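Methyltransferase FkbM (Methylobacillus flagellatus KT, PDB 2PY6) probably transfers methyl groups as a member of the FkbM methyltransferase family, though its own substrate is not established. Local coordinates at residues 239-242 against 243-247; 217-220 against 221-224; 352-355 against 356-360; 188-191 against 192-196. All coordinates share one frame; numbering follows the deposited sequence.

Contact 1. Residues 239-242 against 243-247; sequences ESLA and GLIGV
Leu241 O accepts the hydrogen bond of Ile245 N at 2.9 Å, and the Ile245 side chain packs against the same oxygen, with CG1 3.1 Å from Leu241 O. The bond is close to straight, with an N-H...O angle of 169°. Three more bonds of the same i to i+4 kind run beside it: Gly243 N to Glu239 O, Leu244 N to Ser240 O and Gly246 N to Ala242 O.

The apolar touch lies between Leu241 and Ile245, one turn apart, where Leu241 CD1 meets Ile245 CD1 at 3.6 Å. Leu241 has CG anti to its backbone nitrogen (chi1 162°), which swings the end of a side chain that starts off away from the next turn forward along the helix to Ile245. The two chains slant across one another, and Tyr275 covers both. Leu244 faces Met230 and Val255 on the strands at either end of this beta-alpha-beta unit, so branched aliphatic residues suit this buried surface. Gly243, buried and lacking a side chain, lets the ring of Phe217 lie close to the helix.

Glu239 is itself exposed, and its OE2 is hydrogen-bonded to Tyr212 OH. Helix 239-248 is the first crossover helix of the Rossmann-like methyltransferase domain, joining strands 229-233 and 254-258. With its peptide groups paired internally, the helix can present a purely apolar flank of leucine and isoleucine to its buried surroundings without leaving these backbone donors and acceptors unmatched.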
ATOM      1  N   GLU A 239     -13.226  -6.217 -19.746  1.00 30.87           N
ATOM      2  CA  GLU A 239     -14.136  -5.501 -18.882  1.00 32.31           C
ATOM      3  C   GLU A 239     -15.533  -5.461 -19.429  1.00 31.08           C
ATOM      4  O   GLU A 239     -16.464  -5.545 -18.658  1.00 31.22           O
ATOM      5  CB  GLU A 239     -13.708  -4.038 -18.674  1.00 34.62           C
ATOM      6  CG  GLU A 239     -12.430  -3.765 -17.905  1.00 36.02           C
ATOM      7  CD  GLU A 239     -12.009  -2.296 -18.077  1.00 42.75           C
ATOM      8  OE1 GLU A 239     -11.679  -1.928 -19.241  1.00 56.79           O
ATOM      9  OE2 GLU A 239     -11.981  -1.534 -17.066  1.00 46.08           O
ATOM     10  N   SER A 240     -15.716  -5.319 -20.742  1.00 32.62           N
ATOM     11  CA  SER A 240     -17.093  -5.278 -21.267  1.00 33.45           C
ATOM     12  C   SER A 240     -17.784  -6.640 -21.122  1.00 30.18           C
ATOM     13  O   SER A 240     -18.990  -6.693 -21.009  1.00 28.99           O
ATOM     14  CB  SER A 240     -17.182  -4.770 -22.707  1.00 33.02           C
ATOM     15  OG  SER A 240     -16.318  -3.678 -22.924  1.00 38.71           O
ATOM     16  N   LEU A 241     -17.023  -7.729 -21.153  1.00 30.31           N
ATOM     17  CA  LEU A 241     -17.587  -9.056 -20.959  1.00 28.87           C
ATOM     18  C   LEU A 241     -18.024  -9.155 -19.506  1.00 27.89           C
ATOM     19  O   LEU A 241     -19.130  -9.650 -19.197  1.00 27.60           O
ATOM     20  CB  LEU A 241     -16.577 -10.171 -21.316  1.00 27.48           C
ATOM     21  CG  LEU A 241     -16.882 -11.584 -20.747  1.00 30.89           C
ATOM     22  CD1 LEU A 241     -18.163 -12.197 -21.301  1.00 26.90           C
ATOM     23  CD2 LEU A 241     -15.754 -12.546 -20.967  1.00 25.71           C
ATOM     24  N   ALA A 242     -17.167  -8.684 -18.599  1.00 26.96           N
ATOM     25  CA  ALA A 242     -17.521  -8.670 -17.184  1.00 26.61           C
ATOM     26  C   ALA A 242     -18.753  -7.842 -16.927  1.00 28.33           C
ATOM     27  O   ALA A 242     -19.584  -8.225 -16.110  1.00 28.82           O
ATOM     28  CB  ALA A 242     -16.355  -8.156 -16.339  1.00 31.12           C
ATOM     29  N   GLY A 243     -18.901  -6.716 -17.641  1.00 27.93           N
ATOM     30  CA  GLY A 243     -20.070  -5.847 -17.453  1.00 24.56           C
ATOM     31  C   GLY A 243     -21.339  -6.465 -18.010  1.00 26.66           C
ATOM     32  O   GLY A 243     -22.400  -6.350 -17.401  1.00 26.04           O
ATOM     33  N   LEU A 244     -21.253  -7.119 -19.169  1.00 27.36           N
ATOM     34  CA  LEU A 244     -22.444  -7.796 -19.705  1.00 29.91           C
ATOM     35  C   LEU A 244     -22.864  -8.907 -18.722  1.00 27.76           C
ATOM     36  O   LEU A 244     -24.041  -9.046 -18.379  1.00 28.05           O
ATOM     37  CB  LEU A 244     -22.223  -8.363 -21.110  1.00 23.77           C
ATOM     38  CG  LEU A 244     -23.423  -9.121 -21.734  1.00 27.61           C
ATOM     39  CD1 LEU A 244     -24.583  -8.216 -22.086  1.00 32.02           C
ATOM     40  CD2 LEU A 244     -23.057  -9.874 -23.008  1.00 31.20           C
ATOM     41  N   ILE A 245     -21.896  -9.689 -18.265  1.00 28.60           N
ATOM     42  CA  ILE A 245     -22.184 -10.752 -17.290  1.00 29.60           C
ATOM     43  C   ILE A 245     -22.921 -10.177 -16.076  1.00 29.64           C
ATOM     44  O   ILE A 245     -23.946 -10.719 -15.646  1.00 28.49           O
ATOM     45  CB  ILE A 245     -20.894 -11.483 -16.832  1.00 29.13           C
ATOM     46  CG1 ILE A 245     -20.306 -12.295 -17.982  1.00 30.35           C
ATOM     47  CG2 ILE A 245     -21.202 -12.422 -15.643  1.00 30.00           C
ATOM     48  CD1 ILE A 245     -18.857 -12.742 -17.767  1.00 28.58           C
ATOM     49  N   GLY A 246     -22.404  -9.072 -15.535  1.00 32.19           N
ATOM     50  CA  GLY A 246     -22.992  -8.459 -14.341  1.00 31.83           C
ATOM     51  C   GLY A 246     -24.425  -7.995 -14.525  1.00 32.61           C
ATOM     52  O   GLY A 246     -25.310  -8.384 -13.750  1.00 33.12           O
ATOM     53  N   VAL A 247     -24.685  -7.201 -15.571  1.00 33.29           N
ATOM     54  CA  VAL A 247     -26.037  -6.631 -15.743  1.00 32.98           C
ATOM     55  C   VAL A 247     -27.068  -7.639 -16.182  1.00 32.05           C
ATOM     56  O   VAL A 247     -28.236  -7.427 -15.945  1.00 33.19           O
ATOM     57  CB  VAL A 247     -26.096  -5.389 -16.668  1.00 35.81           C
ATOM     58  CG1 VAL A 247     -25.183  -4.326 -16.117  1.00 41.42           C
ATOM     59  CG2 VAL A 247     -25.763  -5.745 -18.134  1.00 35.46           C
TER

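Contact 2. Residues 217-220 against 221-224; sequences FRSG and LLRF
Phe217 and Phe224 make the apolar part of this contact, in the loop between helix 203-208 and strand 229-233. Phe217 CD1 lies over one face of the Phe224 ring, 3.9 Å from Phe224 CZ. The ring planes are inclined at 45° with centroids 5.6 Å apart, an oblique pairing. Phe224 also reaches the backbone of the other arm, its CE2 coming within 3.5 Å of Phe217 O. Beyond the pair, Phe217 packs on Ser240 and Leu244 of helix 239-248, while Phe224 meets Phe338 edge-to-face, so the two flat, bulky residues link the loop to those elements.

The polar part is a bond from Leu221 N to Ser219 OG, 3.1 Å long and bent to 139°, which makes an ST turn. Ser219 holds OG between its own backbone N and carbonyl carbon (chi1 72°), from where the short side chain can accept the amide proton two residues on. Between them Gly220 takes a positive phi of 85°, where a side chain would press on the preceding carbonyl oxygen; glycine suits the bend.

Gly220 also pairs with a second subunit, its N with Glu207 and its O with Gln188 of that subunit, and Arg218 forms salt bridges to Asp123 and Glu203 there. The chemistry is thus divided: the phenylalanines pack within their own chain, whereas the peptide groups of Gly220, at a turn held from within by serine, serve the subunit interface.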
ATOM      1  N   PHE A 217     -23.226  -0.323 -20.225  1.00 27.72           N
ATOM      2  CA  PHE A 217     -24.221  -1.195 -19.618  1.00 25.48           C
ATOM      3  C   PHE A 217     -25.184  -0.529 -18.653  1.00 29.86           C
ATOM      4  O   PHE A 217     -26.262  -1.077 -18.427  1.00 27.55           O
ATOM      5  CB  PHE A 217     -23.498  -2.366 -18.946  1.00 22.70           C
ATOM      6  CG  PHE A 217     -22.671  -3.185 -19.916  1.00 21.12           C
ATOM      7  CD1 PHE A 217     -23.293  -4.006 -20.857  1.00 27.09           C
ATOM      8  CD2 PHE A 217     -21.292  -3.082 -19.932  1.00 25.83           C
ATOM      9  CE1 PHE A 217     -22.552  -4.729 -21.802  1.00 25.30           C
ATOM     10  CE2 PHE A 217     -20.534  -3.800 -20.863  1.00 23.79           C
ATOM     11  CZ  PHE A 217     -21.175  -4.634 -21.797  1.00 29.99           C
ATOM     12  N   ARG A 218     -24.790   0.644 -18.107  1.00 29.63           N
ATOM     13  CA  ARG A 218     -25.595   1.411 -17.152  1.00 28.98           C
ATOM     14  C   ARG A 218     -25.773   2.835 -17.577  1.00 30.01           C
ATOM     15  O   ARG A 218     -25.840   3.684 -16.712  1.00 32.15           O
ATOM     16  CB  ARG A 218     -24.998   1.290 -15.711  1.00 31.04           C
ATOM     17  CG  ARG A 218     -24.821  -0.178 -15.452  1.00 27.22           C
ATOM     18  CD  ARG A 218     -24.526  -0.766 -14.137  1.00 32.93           C
ATOM     19  NE  ARG A 218     -23.150  -0.689 -13.810  1.00 38.19           N
ATOM     20  CZ  ARG A 218     -22.523  -1.418 -12.896  1.00 33.53           C
ATOM     21  NH1 ARG A 218     -23.104  -2.349 -12.156  1.00 31.52           N
ATOM     22  NH2 ARG A 218     -21.241  -1.203 -12.739  1.00 29.23           N
ATOM     23  N   SER A 219     -25.976   3.085 -18.886  1.00 28.35           N
ATOM     24  CA  SER A 219     -26.097   4.455 -19.414  1.00 27.72           C
ATOM     25  C   SER A 219     -27.398   5.198 -19.118  1.00 30.31           C
ATOM     26  O   SER A 219     -27.469   6.419 -19.298  1.00 29.64           O
ATOM     27  CB  SER A 219     -25.938   4.457 -20.939  1.00 29.71           C
ATOM     28  OG  SER A 219     -27.061   3.893 -21.605  1.00 28.55           O
ATOM     29  N   GLY A 220     -28.426   4.465 -18.690  1.00 29.88           N
ATOM     30  CA  GLY A 220     -29.745   5.023 -18.522  1.00 29.77           C
ATOM     31  C   GLY A 220     -30.551   5.023 -19.830  1.00 30.30           C
ATOM     32  O   GLY A 220     -31.646   5.560 -19.871  1.00 28.49           O
ATOM     33  N   LEU A 221     -30.040   4.402 -20.887  1.00 27.31           N
ATOM     34  CA  LEU A 221     -30.696   4.458 -22.201  1.00 27.59           C
ATOM     35  C   LEU A 221     -31.029   3.134 -22.853  1.00 27.06           C
ATOM     36  O   LEU A 221     -31.983   3.078 -23.643  1.00 29.63           O
ATOM     37  CB  LEU A 221     -29.812   5.277 -23.190  1.00 24.85           C
ATOM     38  CG  LEU A 221     -29.633   6.761 -22.900  1.00 25.03           C
ATOM     39  CD1 LEU A 221     -28.521   7.361 -23.759  1.00 28.72           C
ATOM     40  CD2 LEU A 221     -30.925   7.515 -23.038  1.00 28.65           C
ATOM     41  N   LEU A 222     -30.255   2.093 -22.535  1.00 29.21           N
ATOM     42  CA  LEU A 222     -30.403   0.752 -23.121  1.00 30.34           C
ATOM     43  C   LEU A 222     -30.997  -0.321 -22.215  1.00 32.06           C
ATOM     44  O   LEU A 222     -30.740  -0.360 -21.035  1.00 29.84           O
ATOM     45  CB  LEU A 222     -29.042   0.245 -23.586  1.00 30.38           C
ATOM     46  CG  LEU A 222     -28.260   1.115 -24.590  1.00 27.64           C
ATOM     47  CD1 LEU A 222     -27.001   0.398 -24.915  1.00 29.29           C
ATOM     48  CD2 LEU A 222     -29.021   1.446 -25.882  1.00 26.20           C
ATOM     49  N   ARG A 223     -31.782  -1.204 -22.818  1.00 33.65           N
ATOM     50  CA  ARG A 223     -32.362  -2.353 -22.155  1.00 37.97           C
ATOM     51  C   ARG A 223     -31.633  -3.611 -22.673  1.00 35.08           C
ATOM     52  O   ARG A 223     -31.565  -3.837 -23.880  1.00 32.50           O
ATOM     53  CB  ARG A 223     -33.837  -2.475 -22.541  1.00 37.88           C
ATOM     54  CG  ARG A 223     -34.646  -3.379 -21.652  1.00 48.31           C
ATOM     55  CD  ARG A 223     -35.971  -3.796 -22.314  1.00 50.33           C
ATOM     56  NE  ARG A 223     -35.820  -5.059 -23.057  1.00 65.93           N
ATOM     57  CZ  ARG A 223     -35.811  -6.278 -22.492  1.00 70.66           C
ATOM     58  NH1 ARG A 223     -35.919  -6.431 -21.175  1.00 77.54           N
ATOM     59  NH2 ARG A 223     -35.693  -7.370 -23.239  1.00 73.09           N
ATOM     60  N   PHE A 224     -31.138  -4.435 -21.767  1.00 32.25           N
ATOM     61  CA  PHE A 224     -30.506  -5.664 -22.134  1.00 32.04           C
ATOM     62  C   PHE A 224     -31.446  -6.804 -21.715  1.00 34.17           C
ATOM     63  O   PHE A 224     -32.013  -6.784 -20.624  1.00 36.10           O
ATOM     64  CB  PHE A 224     -29.141  -5.795 -21.468  1.00 31.10           C
ATOM     65  CG  PHE A 224     -28.184  -4.711 -21.853  1.00 27.99           C
ATOM     66  CD1 PHE A 224     -27.418  -4.813 -23.004  1.00 33.63           C
ATOM     67  CD2 PHE A 224     -28.077  -3.569 -21.091  1.00 34.86           C
ATOM     68  CE1 PHE A 224     -26.567  -3.801 -23.386  1.00 31.39           C
ATOM     69  CE2 PHE A 224     -27.222  -2.548 -21.462  1.00 36.09           C
ATOM     70  CZ  PHE A 224     -26.461  -2.666 -22.617  1.00 32.07           C
TER

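Contact 3. Residues 352-355 against 356-360; sequences KGAR and RAISE
A type I beta turn from Lys352 to Arg355 ends helix 347-352, and the chain starts at once on helix 355-361, with Ala354 in the N-cap position. The first turn of the new helix closes through Ile358 N and Ala354 O, 2.9 Å apart. Beside it the Ile358 side chain folds back, CD1 lying 4.0 Å from Ala354 CB; the small alanine and the branched isoleucine are both buried, and Ile358 goes on to Ile386 of helix 375-386.

The tight turn between the two helices lies in the Rossmann-like domain, after strand 338-341 and before strand 364-368. Alanine offers no side-chain cap; Asp329 supplies one from elsewhere in the chain, its carboxylate accepting from Arg356 N and Ala357 N, where it would also suit the positive end of the helix dipole.

Ser359 grips Arg355 O twice. Its OG donates at 2.7 Å to Arg355 O and its backbone N at 2.8 Å to the same oxygen, from opposite faces of the carbonyl plane. The hydroxyl gets there because OG stands between the backbone N and the carbonyl carbon (chi1 66°), turned back to the preceding turn, a common way for a serine within a helix to satisfy its proton. Arg355, exposed, reaches back over the turn, and its NH1 bonds to Lys352 O at 2.9 Å from above the carbonyl plane, while its side chain packs on Tyr382 and Ile386.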
ATOM      1  N   LYS A 352     -18.432   0.381 -41.112  1.00 29.59           N
ATOM      2  CA  LYS A 352     -18.730   0.009 -42.492  1.00 31.69           C
ATOM      3  C   LYS A 352     -18.566  -1.489 -42.650  1.00 30.32           C
ATOM      4  O   LYS A 352     -19.286  -2.098 -43.403  1.00 30.46           O
ATOM      5  CB  LYS A 352     -17.803   0.722 -43.471  1.00 33.00           C
ATOM      6  CG  LYS A 352     -18.008   2.225 -43.519  1.00 32.19           C
ATOM      7  CD  LYS A 352     -16.978   2.858 -44.375  1.00 32.44           C
ATOM      8  CE  LYS A 352     -17.382   4.271 -44.683  1.00 34.98           C
ATOM      9  NZ  LYS A 352     -16.386   4.928 -45.514  1.00 39.93           N
ATOM     10  N   GLY A 353     -17.621  -2.073 -41.927  1.00 28.02           N
ATOM     11  CA  GLY A 353     -17.450  -3.533 -41.910  1.00 29.16           C
ATOM     12  C   GLY A 353     -18.547  -4.293 -41.149  1.00 28.53           C
ATOM     13  O   GLY A 353     -18.565  -5.521 -41.157  1.00 27.94           O
ATOM     14  N   ALA A 354     -19.448  -3.560 -40.490  1.00 29.15           N
ATOM     15  CA  ALA A 354     -20.607  -4.122 -39.790  1.00 30.30           C
ATOM     16  C   ALA A 354     -21.930  -3.648 -40.406  1.00 29.78           C
ATOM     17  O   ALA A 354     -22.990  -3.845 -39.816  1.00 28.72           O
ATOM     18  CB  ALA A 354     -20.535  -3.738 -38.277  1.00 29.34           C
ATOM     19  N   ARG A 355     -21.895  -3.076 -41.613  1.00 29.38           N
ATOM     20  CA  ARG A 355     -23.109  -2.503 -42.191  1.00 30.86           C
ATOM     21  C   ARG A 355     -24.277  -3.424 -42.382  1.00 28.93           C
ATOM     22  O   ARG A 355     -25.395  -2.950 -42.286  1.00 24.50           O
ATOM     23  CB  ARG A 355     -22.863  -1.714 -43.496  1.00 29.77           C
ATOM     24  CG  ARG A 355     -22.345  -2.456 -44.651  1.00 37.14           C
ATOM     25  CD  ARG A 355     -21.798  -1.485 -45.704  1.00 39.08           C
ATOM     26  NE  ARG A 355     -21.200  -2.185 -46.854  1.00 45.93           N
ATOM     27  CZ  ARG A 355     -19.897  -2.404 -47.084  1.00 52.60           C
ATOM     28  NH1 ARG A 355     -18.926  -1.979 -46.266  1.00 54.47           N
ATOM     29  NH2 ARG A 355     -19.551  -3.058 -48.195  1.00 55.16           N
ATOM     30  N   ARG A 356     -24.029  -4.699 -42.677  1.00 27.63           N
ATOM     31  CA  ARG A 356     -25.092  -5.675 -42.868  1.00 29.72           C
ATOM     32  C   ARG A 356     -25.749  -5.951 -41.529  1.00 29.05           C
ATOM     33  O   ARG A 356     -26.958  -5.996 -41.420  1.00 26.35           O
ATOM     34  CB  ARG A 356     -24.550  -6.976 -43.479  1.00 28.60           C
ATOM     35  CG  ARG A 356     -24.144  -6.841 -44.954  1.00 34.60           C
ATOM     36  CD  ARG A 356     -23.092  -7.858 -45.385  1.00 38.70           C
ATOM     37  NE  ARG A 356     -23.363  -9.183 -44.850  1.00 41.04           N
ATOM     38  CZ  ARG A 356     -22.441 -10.116 -44.612  1.00 45.57           C
ATOM     39  NH1 ARG A 356     -21.148  -9.916 -44.877  1.00 46.15           N
ATOM     40  NH2 ARG A 356     -22.822 -11.278 -44.092  1.00 55.82           N
ATOM     41  N   ALA A 357     -24.943  -6.113 -40.494  1.00 28.86           N
ATOM     42  CA  ALA A 357     -25.483  -6.357 -39.164  1.00 29.49           C
ATOM     43  C   ALA A 357     -26.327  -5.153 -38.684  1.00 28.07           C
ATOM     44  O   ALA A 357     -27.430  -5.308 -38.141  1.00 26.31           O
ATOM     45  CB  ALA A 357     -24.338  -6.621 -38.177  1.00 29.16           C
ATOM     46  N   ILE A 358     -25.776  -3.962 -38.865  1.00 28.26           N
ATOM     47  CA  ILE A 358     -26.423  -2.727 -38.420  1.00 28.87           C
ATOM     48  C   ILE A 358     -27.686  -2.477 -39.233  1.00 28.93           C
ATOM     49  O   ILE A 358     -28.764  -2.332 -38.660  1.00 31.58           O
ATOM     50  CB  ILE A 358     -25.427  -1.525 -38.418  1.00 30.06           C
ATOM     51  CG1 ILE A 358     -24.346  -1.726 -37.336  1.00 33.38           C
ATOM     52  CG2 ILE A 358     -26.156  -0.184 -38.149  1.00 31.15           C
ATOM     53  CD1 ILE A 358     -23.093  -0.821 -37.513  1.00 31.82           C
ATOM     54  N   SER A 359     -27.569  -2.466 -40.557  1.00 29.55           N
ATOM     55  CA  SER A 359     -28.716  -2.175 -41.433  1.00 29.74           C
ATOM     56  C   SER A 359     -29.807  -3.228 -41.389  1.00 30.85           C
ATOM     57  O   SER A 359     -30.967  -2.901 -41.376  1.00 27.20           O
ATOM     58  CB  SER A 359     -28.275  -2.004 -42.901  1.00 30.16           C
ATOM     59  OG  SER A 359     -27.789  -3.215 -43.429  1.00 27.90           O
ATOM     60  N   GLU A 360     -29.431  -4.500 -41.360  1.00 33.77           N
ATOM     61  CA  GLU A 360     -30.421  -5.566 -41.373  1.00 36.44           C
ATOM     62  C   GLU A 360     -31.090  -5.868 -40.042  1.00 33.41           C
ATOM     63  O   GLU A 360     -32.272  -6.170 -40.027  1.00 31.39           O
ATOM     64  CB  GLU A 360     -29.803  -6.843 -41.925  1.00 36.29           C
ATOM     65  CG  GLU A 360     -29.369  -6.716 -43.370  1.00 41.86           C
ATOM     66  CD  GLU A 360     -28.655  -7.976 -43.888  1.00 42.62           C
ATOM     67  OE1 GLU A 360     -28.701  -9.040 -43.216  1.00 51.07           O
ATOM     68  OE2 GLU A 360     -28.034  -7.885 -44.964  1.00 51.60           O
TER

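Contact 4. Residues 188-191 against 192-196; sequences QTLY and AVLNF
Leu190 and Leu194, a turn apart on helix 184-199, lean across each other at a slant, Leu190 CG touching Leu194 CD1 at 4.0 Å. Their first torsions differ: Leu190 places CG anti to its backbone N (chi1 177°), Leu194 anti to its carbonyl carbon (chi1 -57°). The first therefore bends forward along the helix and the second leans back, so that their branches converge. Leu194 CG also sits 3.3 Å from Leu190 O, the oxygen that accepts Leu194 N at 3.1 Å. Leu177 and Ala178 meet Leu190 from helix 171-180, and Phe174 meets Leu194.

Asn195 turns its amide back to the preceding turn, with CG 3.1 Å from Tyr191 O. The carbonyl oxygen is bonded to Asn195 N at 2.8 Å; the side-chain ND2, though near, is poorly angled for it and donates instead to Met19 O. An amide suits this buried place because it can tie helix 184-199 to the start of helix 19-32. The Tyr191 ring packs on Met19, Asn20 and Phe23.

On another flank Ala192 CB comes within 3.3 Å of Gln188 O, and its small methyl lets Val208 of helix 203-208 approach. Val193 sets CG2 3.4 Å from Thr189 O, beside the bond from Val193 N to that oxygen. Thr189 and Leu190 also pack on Leu394. The arrangement is that of a buried helix, its peptide groups paired i to i+4, packed between helices 19-32, 171-180 and 203-208 and strand 392-396.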
ATOM      1  N   GLN A 188     -27.442  18.218 -23.233  1.00 28.09           N
ATOM      2  CA  GLN A 188     -26.565  18.900 -22.280  1.00 28.54           C
ATOM      3  C   GLN A 188     -25.134  18.316 -22.350  1.00 29.42           C
ATOM      4  O   GLN A 188     -24.126  19.049 -22.334  1.00 29.64           O
ATOM      5  CB  GLN A 188     -27.125  18.821 -20.871  1.00 28.19           C
ATOM      6  CG  GLN A 188     -26.511  19.893 -19.913  1.00 30.28           C
ATOM      7  CD  GLN A 188     -26.809  19.597 -18.457  1.00 35.13           C
ATOM      8  OE1 GLN A 188     -26.946  18.422 -18.051  1.00 39.66           O
ATOM      9  NE2 GLN A 188     -26.922  20.655 -17.657  1.00 33.88           N
ATOM     10  N   THR A 189     -25.045  16.997 -22.437  1.00 29.24           N
ATOM     11  CA  THR A 189     -23.752  16.330 -22.533  1.00 26.54           C
ATOM     12  C   THR A 189     -23.011  16.778 -23.783  1.00 27.72           C
ATOM     13  O   THR A 189     -21.815  17.115 -23.703  1.00 26.64           O
ATOM     14  CB  THR A 189     -23.928  14.824 -22.506  1.00 26.80           C
ATOM     15  OG1 THR A 189     -24.515  14.445 -21.249  1.00 26.45           O
ATOM     16  CG2 THR A 189     -22.601  14.116 -22.712  1.00 28.82           C
ATOM     17  N   LEU A 190     -23.696  16.791 -24.936  1.00 28.09           N
ATOM     18  CA  LEU A 190     -23.045  17.225 -26.169  1.00 27.36           C
ATOM     19  C   LEU A 190     -22.426  18.595 -26.003  1.00 27.82           C
ATOM     20  O   LEU A 190     -21.254  18.795 -26.282  1.00 24.31           O
ATOM     21  CB  LEU A 190     -24.015  17.271 -27.358  1.00 28.68           C
ATOM     22  CG  LEU A 190     -23.418  17.800 -28.682  1.00 26.22           C
ATOM     23  CD1 LEU A 190     -22.287  16.856 -29.163  1.00 29.23           C
ATOM     24  CD2 LEU A 190     -24.441  18.003 -29.774  1.00 30.02           C
ATOM     25  N   TYR A 191     -23.248  19.563 -25.578  1.00 28.91           N
ATOM     26  CA  TYR A 191     -22.776  20.927 -25.410  1.00 24.38           C
ATOM     27  C   TYR A 191     -21.665  21.076 -24.376  1.00 26.56           C
ATOM     28  O   TYR A 191     -20.734  21.845 -24.593  1.00 27.97           O
ATOM     29  CB  TYR A 191     -23.918  21.887 -25.149  1.00 27.52           C
ATOM     30  CG  TYR A 191     -24.799  22.148 -26.372  1.00 27.35           C
ATOM     31  CD1 TYR A 191     -24.264  22.621 -27.562  1.00 33.58           C
ATOM     32  CD2 TYR A 191     -26.167  21.975 -26.308  1.00 34.02           C
ATOM     33  CE1 TYR A 191     -25.064  22.867 -28.664  1.00 40.22           C
ATOM     34  CE2 TYR A 191     -26.971  22.216 -27.399  1.00 31.06           C
ATOM     35  CZ  TYR A 191     -26.429  22.671 -28.570  1.00 33.73           C
ATOM     36  OH  TYR A 191     -27.248  22.926 -29.662  1.00 34.77           O
ATOM     37  N   ALA A 192     -21.705  20.271 -23.312  1.00 26.90           N
ATOM     38  CA  ALA A 192     -20.661  20.275 -22.273  1.00 29.27           C
ATOM     39  C   ALA A 192     -19.304  19.814 -22.864  1.00 27.46           C
ATOM     40  O   ALA A 192     -18.260  20.428 -22.642  1.00 26.09           O
ATOM     41  CB  ALA A 192     -21.100  19.398 -21.084  1.00 26.91           C
ATOM     42  N   VAL A 193     -19.326  18.759 -23.674  1.00 30.54           N
ATOM     43  CA  VAL A 193     -18.081  18.279 -24.307  1.00 31.33           C
ATOM     44  C   VAL A 193     -17.479  19.295 -25.292  1.00 31.27           C
ATOM     45  O   VAL A 193     -16.279  19.505 -25.324  1.00 33.96           O
ATOM     46  CB  VAL A 193     -18.337  16.944 -25.023  1.00 32.10           C
ATOM     47  CG1 VAL A 193     -17.120  16.522 -25.920  1.00 34.93           C
ATOM     48  CG2 VAL A 193     -18.693  15.878 -23.991  1.00 38.57           C
ATOM     49  N   LEU A 194     -18.329  19.886 -26.118  1.00 31.01           N
ATOM     50  CA  LEU A 194     -17.905  20.887 -27.078  1.00 29.90           C
ATOM     51  C   LEU A 194     -17.432  22.140 -26.349  1.00 28.64           C
ATOM     52  O   LEU A 194     -16.473  22.762 -26.774  1.00 34.44           O
ATOM     53  CB  LEU A 194     -19.033  21.214 -28.035  1.00 28.42           C
ATOM     54  CG  LEU A 194     -19.633  20.056 -28.840  1.00 31.43           C
ATOM     55  CD1 LEU A 194     -20.777  20.597 -29.692  1.00 24.12           C
ATOM     56  CD2 LEU A 194     -18.622  19.295 -29.723  1.00 29.23           C
ATOM     57  N   ASN A 195     -18.089  22.510 -25.260  1.00 26.29           N
ATOM     58  CA  ASN A 195     -17.631  23.645 -24.467  1.00 27.01           C
ATOM     59  C   ASN A 195     -16.271  23.361 -23.835  1.00 27.45           C
ATOM     60  O   ASN A 195     -15.431  24.248 -23.822  1.00 27.56           O
ATOM     61  CB  ASN A 195     -18.661  24.084 -23.438  1.00 29.80           C
ATOM     62  CG  ASN A 195     -19.867  24.743 -24.080  1.00 34.20           C
ATOM     63  OD1 ASN A 195     -19.812  25.115 -25.230  1.00 41.54           O
ATOM     64  ND2 ASN A 195     -20.963  24.834 -23.358  1.00 29.80           N
ATOM     65  N   PHE A 196     -16.023  22.142 -23.343  1.00 28.07           N
ATOM     66  CA  PHE A 196     -14.673  21.835 -22.847  1.00 28.39           C
ATOM     67  C   PHE A 196     -13.553  22.119 -23.891  1.00 27.76           C
ATOM     68  O   PHE A 196     -12.555  22.781 -23.593  1.00 27.54           O
ATOM     69  CB  PHE A 196     -14.573  20.394 -22.393  1.00 28.77           C
ATOM     70  CG  PHE A 196     -13.147  19.921 -22.253  1.00 27.14           C
ATOM     71  CD1 PHE A 196     -12.358  20.390 -21.237  1.00 21.31           C
ATOM     72  CD2 PHE A 196     -12.599  19.035 -23.182  1.00 30.55           C
ATOM     73  CE1 PHE A 196     -11.050  19.947 -21.118  1.00 33.66           C
ATOM     74  CE2 PHE A 196     -11.298  18.601 -23.073  1.00 36.20           C
ATOM     75  CZ  PHE A 196     -10.532  19.041 -22.033  1.00 27.21           C
TER

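In the fold
Contacts 1 and 2 form one continuous region: the ring of Phe217 lies against the helix of contact 1, with Phe217 CZ 3.1 Å from Ser240 O, and both contacts reach the second subunit. Contact 3 shares the Rossmann-like domain with contact 1 but stands apart, their nearest atoms about 16 Å away. Contact 4 lies on helix 184-199, its nearest atoms about 9 Å from contact 2 within the chain. Between subunits the two meet directly, since Gln188 of one bonds to Gly220 of the other. A di(hydroxyethyl)ether molecule lies at Glu239 in contact 1 and a 1,2-ethanediol near Tyr191 in contact 4, both probably from crystallisation.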